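Local coordinates for protein mannan endo-1,4-beta-mannosidase (Cryptopygus antarcticus, PDB 4OOU) that hydrolyses internal beta-1,4-linked mannosidic bonds in mannans, galactomannans and glucomannans, releasing mainly short manno-oligosaccharides, at residues 228-233 / 273-278. Numbering follows the deposited sequence.
Sequences AIHNAD and IINFYQ
His230 reaches from the last full turn of helix 215-232 to the backbone of Ile273, its NE2 donating a hydrogen bond to Ile273 O at 3.3 Å. The bond is fairly straight, with an N-H...O angle of 161°, and the oxygen lies almost in the imidazole plane; seen from the carbonyl, however, the donor stands 37° above the peptide plane. The same ring edge meets Asn275, whose OD1 sits 3.1 Å from His230 CE1, also near the ring plane. The amide of Asn275 is turned almost perpendicular to the imidazole, 83° between planes, and its OD1 takes its hydrogen bond from Val238 N. With CG anti to the carbonyl carbon, the His230 side chain leaves the helix toward the 273-275 loop. Ser226 OG, one turn earlier on the same helix, is hydrogen-bonded to the same Ile273 O. Replacing His230 with an alanine would probably leave Ile273 O without its imidazole donor and open a gap between the helix and this loop. Further out, Ile229 and Ala232 pack on helix 149-167, while backbone hydrogen bonds join Asn275 to Val238 and Tyr277 to Leu309. The contact thus ties an outer helix to the loop leading into strand 277-281, an inner-wall strand, as helices surround the parallel strands in the TIM barrel of glycoside hydrolase family 5.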
loop_
_atom_site.group_PDB
_atom_site.type_symbol
_atom_site.label_atom_id
_atom_site.label_comp_id
_atom_site.label_asym_id
_atom_site.label_seq_id
_atom_site.Cartn_x
_atom_site.Cartn_y
_atom_site.Cartn_z
ATOM N N ALA A 228 -11.547 11.815 -0.142
ATOM C CA ALA A 228 -11.989 12.155 -1.479
ATOM C C ALA A 228 -12.103 10.912 -2.367
ATOM O O ALA A 228 -12.980 10.824 -3.277
ATOM C CB ALA A 228 -11.070 13.195 -2.088
ATOM N N ILE A 229 -11.229 9.945 -2.106
ATOM C CA ILE A 229 -11.394 8.620 -2.715
ATOM C C ILE A 229 -12.746 7.999 -2.306
ATOM O O ILE A 229 -13.519 7.525 -3.148
ATOM C CB ILE A 229 -10.277 7.651 -2.282
ATOM C CG1 ILE A 229 -8.898 8.194 -2.707
ATOM C CG2 ILE A 229 -10.545 6.272 -2.887
ATOM C CD1 ILE A 229 -7.705 7.436 -2.173
ATOM N N HIS A 230 -13.016 7.979 -1.003
ATOM C CA HIS A 230 -14.280 7.451 -0.534
ATOM C C HIS A 230 -15.432 8.272 -1.113
ATOM O O HIS A 230 -16.408 7.694 -1.545
ATOM C CB HIS A 230 -14.345 7.425 1.001
ATOM C CG HIS A 230 -13.389 6.456 1.644
ATOM N ND1 HIS A 230 -13.371 5.110 1.339
ATOM C CD2 HIS A 230 -12.445 6.636 2.604
ATOM C CE1 HIS A 230 -12.445 4.511 2.071
ATOM N NE2 HIS A 230 -11.878 5.412 2.856
ATOM N N ASN A 231 -15.311 9.602 -1.146
ATOM C CA ASN A 231 -16.363 10.450 -1.760
ATOM C C ASN A 231 -16.730 9.955 -3.172
ATOM O O ASN A 231 -17.891 9.879 -3.542
ATOM C CB ASN A 231 -15.961 11.948 -1.846
ATOM C CG ASN A 231 -15.969 12.667 -0.488
ATOM O OD1 ASN A 231 -15.193 13.595 -0.271
ATOM N ND2 ASN A 231 -16.807 12.225 0.427
ATOM N N ALA A 232 -15.713 9.606 -3.936
ATOM C CA ALA A 232 -15.886 9.248 -5.329
ATOM C C ALA A 232 -16.304 7.788 -5.503
ATOM O O ALA A 232 -17.099 7.475 -6.394
ATOM C CB ALA A 232 -14.585 9.536 -6.094
ATOM N N ASP A 233 -15.710 6.908 -4.689
ATOM C CA ASP A 233 -15.985 5.449 -4.683
ATOM C C ASP A 233 -16.206 4.952 -3.264
ATOM O O ASP A 233 -15.258 4.782 -2.501
ATOM C CB ASP A 233 -14.860 4.643 -5.351
ATOM C CG ASP A 233 -15.084 3.138 -5.255
ATOM O OD1 ASP A 233 -16.246 2.715 -5.039
ATOM O OD2 ASP A 233 -14.098 2.374 -5.401
ATOM N N ILE A 273 -10.690 7.591 6.192
ATOM C CA ILE A 273 -10.097 6.522 6.996
ATOM C C ILE A 273 -9.305 5.530 6.157
ATOM O O ILE A 273 -9.369 5.554 4.935
ATOM C CB ILE A 273 -11.119 5.785 7.875
ATOM C CG1 ILE A 273 -12.234 5.101 7.055
ATOM C CG2 ILE A 273 -11.687 6.746 8.900
ATOM C CD1 ILE A 273 -13.073 4.084 7.835
ATOM N N ILE A 274 -8.483 4.725 6.813
ATOM C CA ILE A 274 -7.949 3.566 6.133
ATOM C C ILE A 274 -8.850 2.410 6.472
ATOM O O ILE A 274 -9.437 2.377 7.526
ATOM C CB ILE A 274 -6.475 3.258 6.428
ATOM C CG1 ILE A 274 -6.172 3.122 7.904
ATOM C CG2 ILE A 274 -5.600 4.337 5.854
ATOM C CD1 ILE A 274 -4.688 2.864 8.149
ATOM N N ASN A 275 -8.981 1.484 5.542
ATOM C CA ASN A 275 -9.843 0.335 5.709
ATOM C C ASN A 275 -9.096 -0.895 6.169
ATOM O O ASN A 275 -9.732 -1.823 6.676
ATOM C CB ASN A 275 -10.544 0.091 4.399
ATOM C CG ASN A 275 -11.315 1.301 3.976
ATOM O OD1 ASN A 275 -10.995 1.977 2.989
ATOM N ND2 ASN A 275 -12.312 1.640 4.784
ATOM N N PHE A 276 -7.769 -0.884 5.984
ATOM C CA PHE A 276 -6.867 -1.929 6.425
ATOM C C PHE A 276 -5.479 -1.375 6.763
ATOM O O PHE A 276 -4.952 -0.495 6.083
ATOM C CB PHE A 276 -6.814 -3.118 5.439
ATOM C CG PHE A 276 -6.084 -2.881 4.123
ATOM C CD1 PHE A 276 -4.703 -2.973 4.033
ATOM C CD2 PHE A 276 -6.789 -2.691 2.949
ATOM C CE1 PHE A 276 -4.041 -2.798 2.819
ATOM C CE2 PHE A 276 -6.135 -2.522 1.735
ATOM C CZ PHE A 276 -4.755 -2.577 1.676
ATOM N N TYR A 277 -4.914 -1.871 7.861
ATOM C CA TYR A 277 -3.573 -1.519 8.281
ATOM C C TYR A 277 -2.555 -2.295 7.456
ATOM O O TYR A 277 -2.881 -3.251 6.728
ATOM C CB TYR A 277 -3.406 -1.868 9.744
ATOM C CG TYR A 277 -4.366 -1.144 10.680
ATOM C CD1 TYR A 277 -4.205 0.205 10.995
ATOM C CD2 TYR A 277 -5.390 -1.829 11.310
ATOM C CE1 TYR A 277 -5.077 0.848 11.867
ATOM C CE2 TYR A 277 -6.248 -1.194 12.195
ATOM C CZ TYR A 277 -6.097 0.140 12.460
ATOM O OH TYR A 277 -6.981 0.724 13.345
ATOM N N GLN A 278 -1.307 -1.884 7.575
ATOM C CA GLN A 278 -0.255 -2.448 6.760
ATOM C C GLN A 278 1.074 -2.122 7.377
ATOM O O GLN A 278 1.453 -0.949 7.490
ATOM C CB GLN A 278 -0.306 -1.873 5.355
ATOM C CG GLN A 278 0.506 -2.621 4.290
ATOM C CD GLN A 278 0.805 -1.777 3.061
ATOM O OE1 GLN A 278 1.949 -1.775 2.563
ATOM N NE2 GLN A 278 -0.204 -1.038 2.574
#